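Local coordinates for protein toll-receptor-related 2 (PDB 4W8H) that probably acts as a Toll-related membrane receptor in Hydra, its TIR domain (the part crystallised here) passing signals on through contacts with other TIR domains, at residues Tyr11-Arg16 against Phe70-Cys75; Arg60-Met65 against Gln86-Leu91. One frame throughout, in Å; residues are numbered along the deposited sequence. Where two conformers were deposited one is given.

Contact 1 (Tyr11-Arg16 against Phe70-Cys75)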
ATOM      1  N   TYR A  11       1.549  -5.024   2.484  1.00  7.69           N
ATOM      2  CA  TYR A  11       0.958  -5.190   3.824  1.00  6.69           C
ATOM      3  C   TYR A  11       1.462  -6.483   4.439  1.00  7.86           C
ATOM      4  O   TYR A  11       1.853  -7.410   3.731  1.00  8.95           O
ATOM      5  CB  TYR A  11      -0.580  -5.209   3.738  1.00  7.25           C
ATOM      6  CG  TYR A  11      -1.141  -6.467   3.116  1.00  6.44           C
ATOM      7  CD1 TYR A  11      -1.081  -6.671   1.729  1.00  7.85           C
ATOM      8  CD2 TYR A  11      -1.650  -7.489   3.890  1.00  7.62           C
ATOM      9  CE1 TYR A  11      -1.520  -7.829   1.171  1.00  8.90           C
ATOM     10  CE2 TYR A  11      -2.132  -8.641   3.342  1.00  8.01           C
ATOM     11  CZ  TYR A  11      -2.036  -8.831   1.957  1.00  9.72           C
ATOM     12  OH  TYR A  11      -2.479 -10.019   1.397  1.00 11.37           O
ATOM     13  N   ALA A  12       1.444  -6.532   5.753  1.00  8.39           N
ATOM     14  CA  ALA A  12       1.793  -7.731   6.501  1.00  9.56           C
ATOM     15  C   ALA A  12       0.608  -8.688   6.591  1.00  8.83           C
ATOM     16  O   ALA A  12      -0.538  -8.265   6.739  1.00  8.15           O
ATOM     17  CB  ALA A  12       2.249  -7.360   7.899  1.00 10.49           C
ATOM     18  N   PRO A  13       0.874  -9.999   6.593  1.00  9.69           N
ATOM     19  CA  PRO A  13      -0.221 -10.968   6.666  1.00 11.46           C
ATOM     20  C   PRO A  13      -1.095 -10.783   7.899  1.00 10.90           C
ATOM     21  O   PRO A  13      -2.304 -11.044   7.847  1.00 10.50           O
ATOM     22  CB  PRO A  13       0.506 -12.304   6.735  1.00 13.73           C
ATOM     23  CG  PRO A  13       1.788 -12.077   6.046  1.00 16.94           C
ATOM     24  CD  PRO A  13       2.166 -10.648   6.305  1.00 11.34           C
ATOM     25  N   GLU A  14      -0.531 -10.280   8.983  1.00  9.32           N
ATOM     26  CA  GLU A  14      -1.312 -10.107  10.212  1.00  9.40           C
ATOM     27  C   GLU A  14      -2.457  -9.099  10.032  1.00  9.22           C
ATOM     28  O   GLU A  14      -3.428  -9.117  10.766  1.00 11.92           O
ATOM     29  CB  GLU A  14      -0.384  -9.641  11.330  1.00 11.50           C
ATOM     30  CG  GLU A  14       0.577 -10.682  11.877  1.00 13.98           C
ATOM     31  CD  GLU A  14       1.859 -10.830  11.088  1.00 16.19           C
ATOM     32  OE1 GLU A  14       2.067 -10.154  10.073  1.00 14.50           O
ATOM     33  OE2 GLU A  14       2.684 -11.659  11.520  1.00 21.53           O
ATOM     34  N   ASP A  15      -2.329  -8.193   9.056  1.00  8.86           N
ATOM     35  CA  ASP A  15      -3.335  -7.168   8.764  1.00  8.39           C
ATOM     36  C   ASP A  15      -4.226  -7.541   7.585  1.00  8.28           C
ATOM     37  O   ASP A  15      -4.944  -6.705   7.071  1.00  8.59           O
ATOM     38  CB  ASP A  15      -2.600  -5.854   8.470  1.00  8.49           C
ATOM     39  CG  ASP A  15      -1.796  -5.366   9.646  1.00  8.65           C
ATOM     40  OD1 ASP A  15      -2.261  -5.453  10.801  1.00 11.06           O
ATOM     41  OD2 ASP A  15      -0.670  -4.892   9.412  1.00  9.75           O
ATOM     42  N   ARG A  16      -4.201  -8.794   7.164  1.00  9.45           N
ATOM     43  CA  ARG A  16      -4.939  -9.239   5.993  0.52  8.11           C
ATOM     44  C   ARG A  16      -6.423  -8.995   6.062  1.00  8.53           C
ATOM     45  O   ARG A  16      -7.035  -8.726   5.027  1.00  9.03           O
ATOM     46  CB  ARG A  16      -4.668 -10.712   5.714  0.52  9.86           C
ATOM     47  CG  ARG A  16      -5.080 -11.184   4.321  0.52 11.43           C
ATOM     48  CD  ARG A  16      -4.416 -12.496   3.971  0.52 13.49           C
ATOM     49  NE  ARG A  16      -4.903 -13.566   4.820  0.52 14.41           N
ATOM     50  CZ  ARG A  16      -4.492 -14.828   4.749  0.52 17.18           C
ATOM     51  NH1 ARG A  16      -3.563 -15.195   3.877  0.52 17.75           N
ATOM     52  NH2 ARG A  16      -5.007 -15.710   5.572  0.52 19.39           N
ATOM     53  N   PHE A  70       6.409  -3.473   9.873  1.00  9.97           N
ATOM     54  CA  PHE A  70       7.822  -3.125  10.087  1.00 13.00           C
ATOM     55  C   PHE A  70       8.646  -4.255  10.667  1.00 16.56           C
ATOM     56  O   PHE A  70       9.849  -4.080  10.925  1.00 21.67           O
ATOM     57  CB  PHE A  70       7.922  -1.825  10.901  1.00 13.99           C
ATOM     58  CG  PHE A  70       7.438  -0.630  10.135  1.00 11.36           C
ATOM     59  CD1 PHE A  70       8.089  -0.221   8.967  1.00 11.50           C
ATOM     60  CD2 PHE A  70       6.325   0.063  10.550  1.00 11.12           C
ATOM     61  CE1 PHE A  70       7.609   0.852   8.209  1.00 10.83           C
ATOM     62  CE2 PHE A  70       5.866   1.128   9.832  1.00 10.01           C
ATOM     63  CZ  PHE A  70       6.509   1.529   8.638  1.00 11.82           C
ATOM     64  N   LYS A  71       8.033  -5.418  10.849  1.00 12.92           N
ATOM     65  CA  LYS A  71       8.757  -6.642  11.213  1.00 15.18           C
ATOM     66  C   LYS A  71       8.761  -7.649  10.056  1.00 15.31           C
ATOM     67  O   LYS A  71       9.272  -8.759  10.196  1.00 21.11           O
ATOM     68  CB  LYS A  71       8.090  -7.298  12.421  1.00 19.26           C
ATOM     69  CG  LYS A  71       8.169  -6.508  13.699  1.00 23.85           C
ATOM     70  CD  LYS A  71       7.320  -7.163  14.775  1.00 29.51           C
ATOM     71  CE  LYS A  71       7.270  -6.332  16.012  1.00 36.83           C
ATOM     72  NZ  LYS A  71       6.421  -7.001  17.023  1.00 40.64           N
ATOM     73  N   ASN A  72       8.200  -7.306   8.917  1.00 14.11           N
ATOM     74  CA  ASN A  72       8.009  -8.244   7.828  1.00 11.98           C
ATOM     75  C   ASN A  72       9.049  -8.028   6.716  1.00 12.22           C
ATOM     76  O   ASN A  72       9.193  -6.932   6.182  1.00 11.18           O
ATOM     77  CB  ASN A  72       6.579  -8.094   7.287  1.00 12.90           C
ATOM     78  CG  ASN A  72       6.266  -9.072   6.186  1.00 11.79           C
ATOM     79  OD1 ASN A  72       6.739  -8.921   5.060  1.00 11.26           O
ATOM     80  ND2 ASN A  72       5.525 -10.128   6.511  1.00 12.71           N
ATOM     81  N   ASN A  73       9.780  -9.081   6.368  1.00 12.90           N
ATOM     82  CA  ASN A  73      10.893  -8.978   5.402  1.00 14.09           C
ATOM     83  C   ASN A  73      10.436  -8.578   4.005  1.00 11.80           C
ATOM     84  O   ASN A  73      11.054  -7.696   3.369  1.00 12.71           O
ATOM     85  CB  ASN A  73      11.672 -10.293   5.356  1.00 21.04           C
ATOM     86  CG  ASN A  73      12.570 -10.499   6.575  1.00 35.29           C
ATOM     87  OD1 ASN A  73      12.916  -9.545   7.285  1.00 44.82           O
ATOM     88  ND2 ASN A  73      12.961 -11.756   6.813  1.00 39.92           N
ATOM     89  N   ILE A  74       9.367  -9.211   3.519  1.00 10.35           N
ATOM     90  CA  ILE A  74       8.864  -8.848   2.201  1.00 10.83           C
ATOM     91  C   ILE A  74       8.395  -7.401   2.199  1.00  9.42           C
ATOM     92  O   ILE A  74       8.660  -6.676   1.256  1.00  9.10           O
ATOM     93  CB  ILE A  74       7.775  -9.831   1.726  1.00 11.07           C
ATOM     94  CG1 ILE A  74       8.436 -11.142   1.304  1.00 13.60           C
ATOM     95  CG2 ILE A  74       6.972  -9.233   0.569  1.00 13.50           C
ATOM     96  CD1 ILE A  74       7.444 -12.224   0.956  1.00 15.91           C
ATOM     97  N   CYS A  75       7.686  -6.982   3.248  1.00  8.86           N
ATOM     98  CA  CYS A  75       7.286  -5.592   3.342  1.00  8.85           C
ATOM     99  C   CYS A  75       8.471  -4.636   3.275  1.00  7.65           C
ATOM    100  O   CYS A  75       8.418  -3.623   2.573  1.00  8.75           O
ATOM    101  CB  CYS A  75       6.463  -5.337   4.610  1.00  9.56           C
ATOM    102  SG  CYS A  75       4.876  -6.141   4.615  1.00 12.01           S
TER
HETATM  103  O   HOH W   1       4.258  -8.873   2.783  1.00 40.47           O
HETATM  104  O   HOH W   2       4.469 -10.441   9.251  1.00 34.88           O
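Cys75 lays its sulfur against the backbone carbonyl of Tyr11, with SG 3.4 Å from the O of Tyr11, and this small overlap joins the loop after strand 5-10 to the start of helix 73-82, beside the parallel sheet of the flavodoxin-like TIR domain. Asn72 is the N-cap of that helix. The cap is well formed: Cys75 N donates to Asn72 OD1 at 2.8 Å, with 169° at the hydrogen. Having CG anti to the backbone N (chi1 -178°) carries the amide of Asn72 back over the first helical turn, where OD1 receives that bond and ND2 faces Pro13. There ND2 comes within 3.4 Å of Pro13 CD, the two side chains approaching from opposite directions. The polar links between the segments run through water. One molecule donates to Tyr11 O at 3.0 Å and, weakly, to Asn72 OD1. The aromatic ring of Tyr11 turns from the interface toward Val19 and Ile20 of helix 16-29, its OH bonded to Asn37, while Asp15 is tied to Arg93 and Ser66. On the more exposed side a second water accepts from Asn72 ND2 at 3.0 Å and donates to Glu14 OE1 at 2.6 Å.

Contact 2 (Arg60-Met65 against Gln86-Leu91); sequences RTIVVM and QIIPIL
The guanidinium of Arg60 and the amide of Gln86 meet askew, their planes 74° apart, so the groups do not stack. Arg60 NE donates to Gln86 OE1 at 3.1 Å, a bent bond that reaches the oxygen from above the amide plane, 62° out of it. The aliphatic stems pack behind it, Arg60 CG lying 3.7 Å from Gln86 CB. NH1 and NH2 hold the backbone oxygens of Ile126 and Asn128, and NH2 and Gln86 OE1 each also bond the backbone of a bound peptide. A methionine in place of Arg60 would probably leave those two carbonyls and Gln86 OE1 without these donors, and so weaken the tie to the end of helix 115-127 and the residue after it.

Beyond this polar end the strands run in parallel register. The ladder starts with Thr61 N to Gln86 O (3.0 Å) and ends with Met65 N to Ile90 O (2.8 Å). Ile88 and Ile90 supply the donors from the second strand, so Pro89, between them, costs this ladder no bond. On one face the methyl CG2 of Ile62 meets CD1 of Ile90 at 3.5 Å. On the other, Met65 bends at its thioether (chi3 -67°), bringing CE to 3.8 Å from Pro89 CB and 4.1 Å from Leu91 CB.

These are the two strands of a beta-alpha-beta crossover through helix 73-82, in the middle of the five-stranded sheet. Strand 5-10 bonds the far side of 60-65. Helix 16-29 covers Ile62 and Val64, helix 115-127 covers Ile88 and Ile90, and Met104 packs on Ile87 and Pro89 from the opposite face.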
ATOM      1  N   ARG A  60       1.272   3.322  -8.265  1.00  9.03           N
ATOM      2  CA  ARG A  60       1.763   3.622  -6.938  1.00  8.14           C
ATOM      3  C   ARG A  60       1.601   2.413  -6.038  1.00  6.57           C
ATOM      4  O   ARG A  60       0.801   1.523  -6.328  1.00  8.65           O
ATOM      5  CB  ARG A  60       0.969   4.782  -6.349  1.00 11.82           C
ATOM      6  CG  ARG A  60       1.082   6.072  -7.167  1.00 14.17           C
ATOM      7  CD  ARG A  60       0.526   7.268  -6.390  1.00 19.02           C
ATOM      8  NE  ARG A  60       0.435   8.520  -7.148  1.00 20.50           N
ATOM      9  CZ  ARG A  60      -0.615   8.885  -7.871  1.00 20.81           C
ATOM     10  NH1 ARG A  60      -1.650   8.063  -7.993  1.00 23.36           N
ATOM     11  NH2 ARG A  60      -0.641  10.073  -8.467  1.00 23.31           N
ATOM     12  N   THR A  61       2.332   2.390  -4.917  1.00  7.04           N
ATOM     13  CA  THR A  61       2.248   1.320  -3.920  1.00  7.31           C
ATOM     14  C   THR A  61       1.696   1.887  -2.628  1.00  5.69           C
ATOM     15  O   THR A  61       2.263   2.824  -2.068  1.00  7.10           O
ATOM     16  CB  THR A  61       3.621   0.674  -3.642  1.00  9.69           C
ATOM     17  OG1 THR A  61       4.073  -0.022  -4.818  1.00 15.29           O
ATOM     18  CG2 THR A  61       3.546  -0.341  -2.535  1.00 10.72           C
ATOM     19  N   ILE A  62       0.579   1.336  -2.198  1.00  5.89           N
ATOM     20  CA  ILE A  62       0.063   1.619  -0.881  1.00  5.81           C
ATOM     21  C   ILE A  62       0.835   0.808   0.128  1.00  5.53           C
ATOM     22  O   ILE A  62       0.993  -0.401  -0.041  1.00  7.09           O
ATOM     23  CB  ILE A  62      -1.455   1.252  -0.811  1.00  6.52           C
ATOM     24  CG1 ILE A  62      -2.265   2.185  -1.712  1.00  8.34           C
ATOM     25  CG2 ILE A  62      -1.950   1.301   0.605  1.00  7.21           C
ATOM     26  CD1 ILE A  62      -3.729   1.768  -1.832  1.00  9.02           C
ATOM     27  N   VAL A  63       1.314   1.466   1.168  1.00  6.15           N
ATOM     28  CA  VAL A  63       2.063   0.868   2.248  0.54  6.61           C
ATOM     29  C   VAL A  63       1.160   0.864   3.512  1.00  6.27           C
ATOM     30  O   VAL A  63       0.826   1.938   3.991  1.00  6.45           O
ATOM     31  CB  VAL A  63       3.333   1.755   2.438  0.54  9.51           C
ATOM     32  CG1 VAL A  63       4.087   1.387   3.702  0.54  8.24           C
ATOM     33  CG2 VAL A  63       4.245   1.688   1.175  0.54  9.90           C
ATOM     34  N   VAL A  64       0.774  -0.295   4.007  1.00  5.89           N
ATOM     35  CA  VAL A  64      -0.189  -0.392   5.129  1.00  5.14           C
ATOM     36  C   VAL A  64       0.670  -0.516   6.398  1.00  5.89           C
ATOM     37  O   VAL A  64       1.061  -1.618   6.809  1.00  6.92           O
ATOM     38  CB  VAL A  64      -1.143  -1.557   4.940  1.00  5.53           C
ATOM     39  CG1 VAL A  64      -2.108  -1.609   6.139  1.00  6.70           C
ATOM     40  CG2 VAL A  64      -1.902  -1.423   3.624  1.00  6.81           C
ATOM     41  N   MET A  65       0.957   0.633   7.024  1.00  5.37           N
ATOM     42  CA  MET A  65       1.866   0.679   8.148  1.00  6.65           C
ATOM     43  C   MET A  65       1.158   0.180   9.418  1.00  6.25           C
ATOM     44  O   MET A  65      -0.001   0.529   9.733  1.00  6.57           O
ATOM     45  CB  MET A  65       2.359   2.104   8.360  1.00  6.86           C
ATOM     46  CG  MET A  65       3.082   2.657   7.131  1.00  7.86           C
ATOM     47  SD  MET A  65       3.927   4.231   7.430  1.00  9.53           S
ATOM     48  CE  MET A  65       2.502   5.279   7.709  1.00 10.06           C
ATOM     49  N   GLN A  86       6.521   5.792  -6.330  1.00 15.66           N
ATOM     50  CA  GLN A  86       5.558   6.572  -5.568  1.00 14.78           C
ATOM     51  C   GLN A  86       4.847   5.659  -4.616  1.00 10.38           C
ATOM     52  O   GLN A  86       4.442   4.549  -5.004  1.00 12.87           O
ATOM     53  CB  GLN A  86       4.552   7.185  -6.507  1.00 19.41           C
ATOM     54  CG  GLN A  86       5.125   8.048  -7.605  1.00 23.13           C
ATOM     55  CD  GLN A  86       4.017   8.617  -8.413  1.00 24.31           C
ATOM     56  OE1 GLN A  86       3.295   9.508  -7.957  1.00 20.63           O
ATOM     57  NE2 GLN A  86       3.861   8.111  -9.649  1.00 28.60           N
ATOM     58  N   ILE A  87       4.730   6.121  -3.372  1.00  9.43           N
ATOM     59  CA  ILE A  87       3.991   5.356  -2.375  1.00  8.07           C
ATOM     60  C   ILE A  87       2.891   6.210  -1.752  1.00  6.99           C
ATOM     61  O   ILE A  87       2.975   7.450  -1.761  1.00  8.71           O
ATOM     62  CB  ILE A  87       4.891   4.760  -1.287  1.00  8.65           C
ATOM     63  CG1 ILE A  87       5.585   5.832  -0.461  1.00 10.64           C
ATOM     64  CG2 ILE A  87       5.945   3.800  -1.864  1.00 12.36           C
ATOM     65  CD1 ILE A  87       6.254   5.262   0.816  1.00 12.58           C
ATOM     66  N   ILE A  88       1.882   5.514  -1.239  1.00  5.95           N
ATOM     67  CA  ILE A  88       0.814   6.115  -0.441  1.00  5.83           C
ATOM     68  C   ILE A  88       0.834   5.440   0.909  1.00  5.82           C
ATOM     69  O   ILE A  88       0.360   4.309   1.033  1.00  6.73           O
ATOM     70  CB  ILE A  88      -0.565   5.917  -1.097  1.00  6.75           C
ATOM     71  CG1 ILE A  88      -0.608   6.532  -2.486  1.00  9.41           C
ATOM     72  CG2 ILE A  88      -1.633   6.527  -0.194  1.00  8.59           C
ATOM     73  CD1 ILE A  88      -1.846   6.181  -3.241  1.00 10.84           C
ATOM     74  N   PRO A  89       1.447   6.063   1.922  1.00  6.65           N
ATOM     75  CA  PRO A  89       1.484   5.426   3.239  1.00  6.27           C
ATOM     76  C   PRO A  89       0.154   5.642   3.972  1.00  6.59           C
ATOM     77  O   PRO A  89      -0.395   6.760   3.994  1.00  7.52           O
ATOM     78  CB  PRO A  89       2.578   6.187   3.972  1.00  8.47           C
ATOM     79  CG  PRO A  89       3.182   7.201   2.996  1.00  9.99           C
ATOM     80  CD  PRO A  89       2.214   7.322   1.886  1.00  6.85           C
ATOM     81  N   ILE A  90      -0.336   4.528   4.520  1.00  6.05           N
ATOM     82  CA  ILE A  90      -1.497   4.510   5.390  1.00  6.38           C
ATOM     83  C   ILE A  90      -1.046   4.109   6.778  1.00  6.23           C
ATOM     84  O   ILE A  90      -0.411   3.052   6.950  1.00  6.95           O
ATOM     85  CB  ILE A  90      -2.548   3.501   4.922  1.00  7.26           C
ATOM     86  CG1 ILE A  90      -3.136   3.952   3.577  1.00  8.41           C
ATOM     87  CG2 ILE A  90      -3.674   3.377   5.991  1.00  9.02           C
ATOM     88  CD1 ILE A  90      -4.031   2.917   2.936  1.00  8.58           C
ATOM     89  N   LEU A  91      -1.361   4.919   7.797  1.00  5.83           N
ATOM     90  CA  LEU A  91      -1.141   4.480   9.177  1.00  6.87           C
ATOM     91  C   LEU A  91      -2.369   3.728   9.611  1.00  6.46           C
ATOM     92  O   LEU A  91      -3.392   4.333   9.957  1.00  7.56           O
ATOM     93  CB  LEU A  91      -0.816   5.634  10.123  1.00  8.26           C
ATOM     94  CG  LEU A  91      -0.382   5.213  11.535  1.00 10.00           C
ATOM     95  CD1 LEU A  91       0.978   4.571  11.570  1.00 10.55           C
ATOM     96  CD2 LEU A  91      -0.429   6.400  12.482  1.00 13.25           C
TER
HETATM   97  O   HOH W   3       5.679   2.099  -6.046  1.00 25.13           O

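Contact 2 is core, its centre about 4 Å from the centre of the chain and 11 of its 12 touching residues buried. Contact 1, about 10 Å out, is buried at Tyr11, Ala12 and Cys75 but reaches solvent at Pro13. Both depend on the same crossover unit: contact 2 pairs its strands, and contact 1 docks the start of its helix on the loop leaving strand 5-10. A continuous backbone ladder, aliphatic packing and one arginine-glutamine pair at its end account for 682 Å² in contact 2, against 150 Å² in contact 1, where a sulfur, a capping amide and bridging waters do the work. The two touch through Tyr11 CB on Val64 CB and Phe70 CZ on Met65 CG, both at 3.9 Å.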